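Local coordinates for FrnE protein (PDB 5CO3) that is a cytoplasmic disulfide oxidoreductase of the DsbA-like thioredoxin family, probably working by thiol-disulfide exchange at a CxxC motif at a helix start, at residues 210-213 with 214-218. Numbering follows the deposited sequence.
Sequences TLLG and ALSQV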
loop_
_atom_site.group_PDB
_atom_site.type_symbol
_atom_site.label_atom_id
_atom_site.label_comp_id
_atom_site.label_asym_id
_atom_site.label_seq_id
_atom_site.Cartn_x
_atom_site.Cartn_y
_atom_site.Cartn_z
ATOM N N THR A 210 10.333 12.996 5.607
ATOM C CA THR A 210 11.221 12.106 4.862
ATOM C C THR A 210 10.720 11.824 3.441
ATOM O O THR A 210 11.475 11.917 2.468
ATOM C CB THR A 210 11.395 10.765 5.611
ATOM O OG1 THR A 210 11.985 11.011 6.893
ATOM C CG2 THR A 210 12.284 9.817 4.831
ATOM N N LEU A 211 9.444 11.478 3.327
ATOM C CA LEU A 211 8.830 11.255 2.024
ATOM C C LEU A 211 8.764 12.546 1.190
ATOM O O LEU A 211 9.001 12.516 -0.016
ATOM C CB LEU A 211 7.432 10.646 2.203
ATOM C CG LEU A 211 7.431 9.195 2.692
ATOM C CD1 LEU A 211 6.053 8.802 3.201
ATOM C CD2 LEU A 211 7.892 8.258 1.571
ATOM N N LEU A 212 8.472 13.682 1.831
ATOM C CA LEU A 212 8.508 14.975 1.144
ATOM C C LEU A 212 9.928 15.284 0.645
ATOM O O LEU A 212 10.114 15.811 -0.450
ATOM C CB LEU A 212 8.017 16.097 2.068
ATOM C CG LEU A 212 8.093 17.544 1.546
ATOM C CD1 LEU A 212 7.271 17.703 0.279
ATOM C CD2 LEU A 212 7.615 18.510 2.617
ATOM N N GLY A 213 10.920 14.936 1.454
ATOM C CA GLY A 213 12.304 15.149 1.084
ATOM C C GLY A 213 12.676 14.331 -0.135
ATOM O O GLY A 213 13.393 14.795 -1.013
ATOM N N ALA A 214 12.185 13.098 -0.186
ATOM C CA ALA A 214 12.449 12.220 -1.319
ATOM C C ALA A 214 11.778 12.734 -2.593
ATOM O O ALA A 214 12.405 12.800 -3.647
ATOM C CB ALA A 214 11.978 10.803 -1.004
ATOM N N LEU A 215 10.497 13.084 -2.491
ATOM C CA LEU A 215 9.782 13.695 -3.609
ATOM C C LEU A 215 10.549 14.900 -4.144
ATOM O O LEU A 215 10.771 15.025 -5.355
ATOM C CB LEU A 215 8.379 14.115 -3.175
ATOM C CG LEU A 215 7.374 12.982 -2.936
ATOM C CD1 LEU A 215 6.127 13.537 -2.294
ATOM C CD2 LEU A 215 7.051 12.275 -4.254
ATOM N N SER A 216 10.965 15.767 -3.221
ATOM C CA SER A 216 11.671 17.000 -3.546
ATOM C C SER A 216 13.026 16.728 -4.181
ATOM O O SER A 216 13.439 17.435 -5.102
ATOM C CB SER A 216 11.871 17.858 -2.288
ATOM O OG SER A 216 10.641 18.107 -1.634
ATOM N N GLN A 217 13.728 15.718 -3.676
ATOM C CA GLN A 217 15.032 15.377 -4.224
ATOM C C GLN A 217 14.872 14.861 -5.648
ATOM O O GLN A 217 15.627 15.234 -6.541
ATOM C CB GLN A 217 15.742 14.335 -3.357
ATOM C CG GLN A 217 17.038 13.813 -3.964
ATOM C CD GLN A 217 17.841 12.953 -3.004
ATOM O OE1 GLN A 217 17.643 13.002 -1.789
ATOM N NE2 GLN A 217 18.758 12.162 -3.549
ATOM N N VAL A 218 13.876 14.009 -5.859
ATOM C CA VAL A 218 13.659 13.440 -7.181
ATOM C C VAL A 218 13.277 14.518 -8.185
ATOM O O VAL A 218 13.827 14.556 -9.284
ATOM C CB VAL A 218 12.578 12.347 -7.157
ATOM C CG1 VAL A 218 12.204 11.939 -8.575
ATOM C CG2 VAL A 218 13.070 11.157 -6.366
#
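Ser216 folds its hydroxyl back onto the carbonyl of Leu212, one turn earlier in helix 208-222 of the DsbA-like thioredoxin domain. The helix is regular. Ala214 N, Leu215 N, Ser216 N and Gln217 N each donate to the carbonyl oxygen four residues before. The straightest of these bonds runs from Leu215 N to Leu211 O, 2.9 Å with an N-H...O angle of 176°.

Leu212 O takes two bonds from Ser216. Ser216 N lies 2.9 Å from Leu212 O, and Ser216 OG lies 2.6 Å from the same oxygen. OG stands above the carbonyl plane, 36° out of it, and the N-H comes from the opposite face. With chi1 at -55°, OG is anti to the carbonyl carbon of Ser216 and beside its backbone N, which brings it to Leu212 O. An alanine here would probably leave Leu212 O with the backbone N-H as its one donor from this turn and open a small gap beside Leu212 CD1.

Side-chain carbons also touch oxygens across the turn. Leu215 CG rests 3.4 Å from Leu211 O, and Leu212 CD1 passes 3.9 Å from Ser216 OG. Leu211 and Leu215 face the body of the domain. Leu211 meets Phe32 and Ala35 of helix 23-38 and Phe194 of strand 193-196. Leu215 reaches Leu196 and Phe39; Leu212 lies against Ala35 and Gln38.

Gln217 CB sits 3.4 Å from Gly213 O, the oxygen that accepts from Gln217 N at 2.8 Å.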